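Local coordinates for hypothetical protein PH1570 (Pyrococcus horikoshii, PDB 2HQ4), which is of unknown function; its single chain folds into an antiparallel beta-sheet with helices packed against it, at residues F28-A39 with R139-I150. Residues are numbered along the deposited sequence; the frame is centred on the assembly and turned at random.
Sequences FNVEVKFYGNDA and RGRLFIFNKPSI
Strands 30-36 and 141-145 pair as antiparallel neighbours at the centre of the sheet, joining the N-terminal meander of strands to the C-terminal one. Lys33 with Ile144 and Tyr35 with Leu142 are the hydrogen-bonded pairs; Ile144 N reaches Lys33 O at 2.9 Å. Beta-branched Val32 and Ile144 and aromatic Phe34, Tyr35 and Phe143 suit extended strands. On the face toward helices 40-55 and 150-155, Val32 and Phe143 lie side by side, Val32 CG2 at the ring edge, 4.0 Å from Phe143 CD1. The methyl of Ala39, at the N-cap position of helix 40-55, meets the same ring, with CB 3.7 Å from Phe143 CE1. On the other face Ile144, with CG1 between its backbone N and carbonyl carbon (chi1 62°), sets CD1 3.6 Å from Lys33 CE and 3.8 Å from Tyr35 CE2; the lysine amine goes on to Tyr3 O. Arg141 lays its aliphatic chain along the Asn37-Asp38 backbone, while its guanidinium forms a salt bridge with Asp137. Where the strand pairing ends, Asn146 takes over with its amide, which both accepts and donates: OD1 receives Glu31 N at 3.0 Å, and ND2 gives a nearly straight bond (167°) to Asn29 O, 3.2 Å away, approaching from above the carbonyl plane.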
loop_
_atom_site.group_PDB
_atom_site.type_symbol
_atom_site.label_atom_id
_atom_site.label_comp_id
_atom_site.label_asym_id
_atom_site.label_seq_id
_atom_site.Cartn_x
_atom_site.Cartn_y
_atom_site.Cartn_z
ATOM N N PHE A 28 -0.021 3.366 -15.469
ATOM C CA PHE A 28 0.029 4.458 -14.504
ATOM C C PHE A 28 1.363 4.560 -13.775
ATOM O O PHE A 28 1.553 5.498 -13.032
ATOM C CB PHE A 28 -1.163 4.382 -13.540
ATOM C CG PHE A 28 -2.494 4.516 -14.224
ATOM C CD1 PHE A 28 -2.892 5.759 -14.783
ATOM C CD2 PHE A 28 -3.356 3.423 -14.341
ATOM C CE1 PHE A 28 -4.131 5.888 -15.477
ATOM C CE2 PHE A 28 -4.589 3.550 -14.982
ATOM C CZ PHE A 28 -4.977 4.796 -15.552
ATOM N N ASN A 29 2.290 3.638 -14.045
ATOM C CA ASN A 29 3.591 3.582 -13.374
ATOM C C ASN A 29 3.387 3.589 -11.834
ATOM O O ASN A 29 3.954 4.454 -11.116
ATOM C CB ASN A 29 4.513 4.740 -13.849
ATOM C CG ASN A 29 5.935 4.634 -13.296
ATOM O OD1 ASN A 29 6.527 3.554 -13.243
ATOM N ND2 ASN A 29 6.499 5.782 -12.913
ATOM N N VAL A 30 2.567 2.636 -11.339
ATOM C CA VAL A 30 2.286 2.499 -9.894
ATOM C C VAL A 30 2.694 1.072 -9.536
ATOM O O VAL A 30 2.240 0.130 -10.157
ATOM C CB VAL A 30 0.783 2.742 -9.542
ATOM C CG1 VAL A 30 0.472 2.429 -8.069
ATOM C CG2 VAL A 30 0.332 4.188 -9.861
ATOM N N GLU A 31 3.585 0.931 -8.560
ATOM C CA GLU A 31 4.089 -0.370 -8.139
ATOM C C GLU A 31 4.069 -0.299 -6.642
ATOM O O GLU A 31 4.562 0.674 -6.046
ATOM C CB GLU A 31 5.545 -0.580 -8.603
ATOM C CG GLU A 31 5.715 -0.485 -10.132
ATOM C CD GLU A 31 7.112 -0.777 -10.604
ATOM O OE1 GLU A 31 7.988 -1.010 -9.750
ATOM O OE2 GLU A 31 7.321 -0.764 -11.842
ATOM N N VAL A 32 3.491 -1.326 -6.034
ATOM C CA VAL A 32 3.396 -1.398 -4.578
ATOM C C VAL A 32 3.482 -2.869 -4.128
ATOM O O VAL A 32 2.934 -3.754 -4.797
ATOM C CB VAL A 32 2.113 -0.672 -4.027
ATOM C CG1 VAL A 32 0.791 -1.228 -4.655
ATOM C CG2 VAL A 32 2.075 -0.682 -2.438
ATOM N N LYS A 33 4.200 -3.115 -3.039
ATOM C CA LYS A 33 4.199 -4.429 -2.384
ATOM C C LYS A 33 4.014 -4.172 -0.893
ATOM O O LYS A 33 4.329 -3.093 -0.406
ATOM C CB LYS A 33 5.534 -5.153 -2.644
ATOM C CG LYS A 33 5.755 -5.668 -4.093
ATOM C CD LYS A 33 7.144 -6.316 -4.354
ATOM C CE LYS A 33 8.325 -5.435 -3.950
ATOM N NZ LYS A 33 9.733 -6.016 -4.250
ATOM N N PHE A 34 3.477 -5.144 -0.159
ATOM C CA PHE A 34 3.278 -4.956 1.284
ATOM C C PHE A 34 3.863 -6.123 2.029
ATOM O O PHE A 34 4.009 -7.227 1.461
ATOM C CB PHE A 34 1.784 -4.776 1.638
ATOM C CG PHE A 34 0.982 -6.023 1.526
ATOM C CD1 PHE A 34 0.312 -6.320 0.346
ATOM C CD2 PHE A 34 0.880 -6.919 2.628
ATOM C CE1 PHE A 34 -0.459 -7.495 0.210
ATOM C CE2 PHE A 34 0.146 -8.122 2.485
ATOM C CZ PHE A 34 -0.544 -8.393 1.280
ATOM N N TYR A 35 4.252 -5.853 3.278
ATOM C CA TYR A 35 4.901 -6.852 4.180
ATOM C C TYR A 35 4.229 -6.720 5.533
ATOM O O TYR A 35 3.734 -5.667 5.863
ATOM C CB TYR A 35 6.430 -6.587 4.248
ATOM C CG TYR A 35 6.983 -6.786 2.862
ATOM C CD1 TYR A 35 7.309 -8.065 2.416
ATOM C CD2 TYR A 35 7.067 -5.717 1.966
ATOM C CE1 TYR A 35 7.723 -8.281 1.101
ATOM C CE2 TYR A 35 7.458 -5.934 0.631
ATOM C CZ TYR A 35 7.824 -7.202 0.246
ATOM O OH TYR A 35 8.227 -7.431 -1.044
ATOM N N GLY A 36 4.150 -7.790 6.311
ATOM C CA GLY A 36 3.580 -7.677 7.623
ATOM C C GLY A 36 2.142 -8.126 7.581
ATOM O O GLY A 36 1.837 -9.155 6.949
ATOM N N ASN A 37 1.245 -7.363 8.204
ATOM C CA ASN A 37 -0.172 -7.741 8.163
ATOM C C ASN A 37 -0.810 -7.555 6.763
ATOM O O ASN A 37 -0.285 -6.814 5.954
ATOM C CB ASN A 37 -0.948 -7.027 9.260
ATOM C CG ASN A 37 -0.565 -7.552 10.682
ATOM O OD1 ASN A 37 -0.375 -6.776 11.644
ATOM N ND2 ASN A 37 -0.438 -8.864 10.791
ATOM N N ASP A 38 -1.922 -8.249 6.512
ATOM C CA ASP A 38 -2.585 -8.293 5.213
ATOM C C ASP A 38 -3.001 -6.867 4.781
ATOM O O ASP A 38 -3.627 -6.133 5.544
ATOM C CB ASP A 38 -3.822 -9.194 5.339
ATOM C CG ASP A 38 -4.479 -9.524 3.992
ATOM O OD1 ASP A 38 -3.927 -9.221 2.917
ATOM O OD2 ASP A 38 -5.587 -10.075 4.029
ATOM N N ALA A 39 -2.605 -6.474 3.577
ATOM C CA ALA A 39 -3.068 -5.194 3.029
ATOM C C ALA A 39 -3.765 -5.386 1.691
ATOM O O ALA A 39 -3.895 -4.430 0.916
ATOM C CB ALA A 39 -1.905 -4.229 2.889
ATOM N N ARG A 139 -1.195 -0.390 11.818
ATOM C CA ARG A 139 -1.855 -1.686 11.745
ATOM C C ARG A 139 -0.900 -2.786 11.401
ATOM O O ARG A 139 -1.300 -3.947 11.186
ATOM C CB ARG A 139 -3.005 -1.612 10.738
ATOM C CG ARG A 139 -4.142 -0.860 11.322
ATOM C CD ARG A 139 -5.316 -0.637 10.355
ATOM N NE ARG A 139 -6.341 0.103 11.081
ATOM C CZ ARG A 139 -7.620 0.175 10.715
ATOM N NH1 ARG A 139 -8.032 -0.456 9.651
ATOM N NH2 ARG A 139 -8.483 0.842 11.448
ATOM N N GLY A 140 0.379 -2.441 11.407
ATOM C CA GLY A 140 1.421 -3.417 11.207
ATOM C C GLY A 140 1.750 -3.820 9.785
ATOM O O GLY A 140 2.192 -4.952 9.528
ATOM N N ARG A 141 1.500 -2.899 8.857
ATOM C CA ARG A 141 1.717 -3.156 7.438
ATOM C C ARG A 141 2.766 -2.178 6.947
ATOM O O ARG A 141 2.733 -0.967 7.295
ATOM C CB ARG A 141 0.413 -2.940 6.683
ATOM C CG ARG A 141 -0.697 -3.774 7.300
ATOM C CD ARG A 141 -1.986 -3.511 6.657
ATOM N NE ARG A 141 -2.523 -2.165 6.875
ATOM C CZ ARG A 141 -3.762 -1.872 6.555
ATOM N NH1 ARG A 141 -4.510 -2.845 6.052
ATOM N NH2 ARG A 141 -4.267 -0.672 6.751
ATOM N N LEU A 142 3.698 -2.712 6.179
ATOM C CA LEU A 142 4.739 -1.930 5.556
ATOM C C LEU A 142 4.541 -2.008 4.032
ATOM O O LEU A 142 4.591 -3.121 3.422
ATOM C CB LEU A 142 6.105 -2.489 5.969
ATOM C CG LEU A 142 7.273 -1.835 5.217
ATOM C CD1 LEU A 142 7.589 -0.398 5.791
ATOM C CD2 LEU A 142 8.440 -2.743 5.338
ATOM N N PHE A 143 4.291 -0.847 3.432
ATOM C CA PHE A 143 4.138 -0.737 1.982
ATOM C C PHE A 143 5.451 -0.240 1.391
ATOM O O PHE A 143 6.118 0.616 2.006
ATOM C CB PHE A 143 3.078 0.300 1.669
ATOM C CG PHE A 143 1.717 -0.039 2.199
ATOM C CD1 PHE A 143 0.769 -0.680 1.358
ATOM C CD2 PHE A 143 1.363 0.303 3.516
ATOM C CE1 PHE A 143 -0.535 -0.996 1.856
ATOM C CE2 PHE A 143 0.101 -0.008 4.029
ATOM C CZ PHE A 143 -0.864 -0.661 3.171
ATOM N N ILE A 144 5.857 -0.775 0.250
ATOM C CA ILE A 144 7.038 -0.238 -0.446
ATOM C C ILE A 144 6.519 0.069 -1.835
ATOM O O ILE A 144 5.649 -0.669 -2.347
ATOM C CB ILE A 144 8.311 -1.156 -0.413
ATOM C CG1 ILE A 144 8.088 -2.513 -1.095
ATOM C CG2 ILE A 144 8.834 -1.370 1.102
ATOM C CD1 ILE A 144 9.435 -3.339 -1.261
ATOM N N PHE A 145 6.991 1.157 -2.433
ATOM C CA PHE A 145 6.442 1.601 -3.697
ATOM C C PHE A 145 7.510 2.308 -4.558
ATOM O O PHE A 145 8.584 2.662 -4.044
ATOM C CB PHE A 145 5.174 2.469 -3.451
ATOM C CG PHE A 145 5.285 3.439 -2.261
ATOM C CD1 PHE A 145 5.866 4.704 -2.418
ATOM C CD2 PHE A 145 4.782 3.070 -1.000
ATOM C CE1 PHE A 145 5.958 5.595 -1.322
ATOM C CE2 PHE A 145 4.862 3.901 0.087
ATOM C CZ PHE A 145 5.468 5.199 -0.063
ATOM N N ASN A 146 7.215 2.553 -5.842
ATOM C CA ASN A 146 8.294 2.923 -6.768
ATOM C C ASN A 146 8.543 4.438 -6.836
ATOM O O ASN A 146 9.605 4.839 -7.293
ATOM C CB ASN A 146 8.000 2.395 -8.202
ATOM C CG ASN A 146 6.736 2.982 -8.753
ATOM O OD1 ASN A 146 5.725 3.022 -8.046
ATOM N ND2 ASN A 146 6.773 3.494 -10.006
ATOM N N LYS A 147 7.601 5.274 -6.398
ATOM C CA LYS A 147 7.822 6.738 -6.437
ATOM C C LYS A 147 7.037 7.403 -5.313
ATOM O O LYS A 147 6.040 6.823 -4.860
ATOM C CB LYS A 147 7.476 7.313 -7.827
ATOM C CG LYS A 147 5.997 7.146 -8.224
ATOM C CD LYS A 147 5.713 7.623 -9.650
ATOM C CE LYS A 147 4.236 7.458 -9.925
ATOM N NZ LYS A 147 3.792 8.050 -11.218
ATOM N N PRO A 148 7.480 8.606 -4.831
ATOM C CA PRO A 148 6.862 9.135 -3.593
ATOM C C PRO A 148 5.394 9.415 -3.641
ATOM O O PRO A 148 4.761 9.311 -2.603
ATOM C CB PRO A 148 7.629 10.458 -3.299
ATOM C CG PRO A 148 8.892 10.354 -4.144
ATOM C CD PRO A 148 8.555 9.504 -5.335
ATOM N N SER A 149 4.859 9.749 -4.831
ATOM C CA SER A 149 3.450 10.111 -4.930
ATOM C C SER A 149 2.507 8.911 -4.717
ATOM O O SER A 149 1.271 9.089 -4.498
ATOM C CB SER A 149 3.155 10.798 -6.279
ATOM O OG SER A 149 3.406 9.936 -7.336
ATOM N N ILE A 150 3.069 7.706 -4.783
ATOM C CA ILE A 150 2.209 6.518 -4.456
ATOM C C ILE A 150 1.732 6.599 -2.991
ATOM O O ILE A 150 0.696 6.041 -2.640
ATOM C CB ILE A 150 2.940 5.182 -4.718
ATOM C CG1 ILE A 150 3.460 5.109 -6.152
ATOM C CG2 ILE A 150 2.025 3.896 -4.356
ATOM C CD1 ILE A 150 2.590 5.681 -7.129
HETATM O O HOH W 1 1.094 7.822 -10.887
#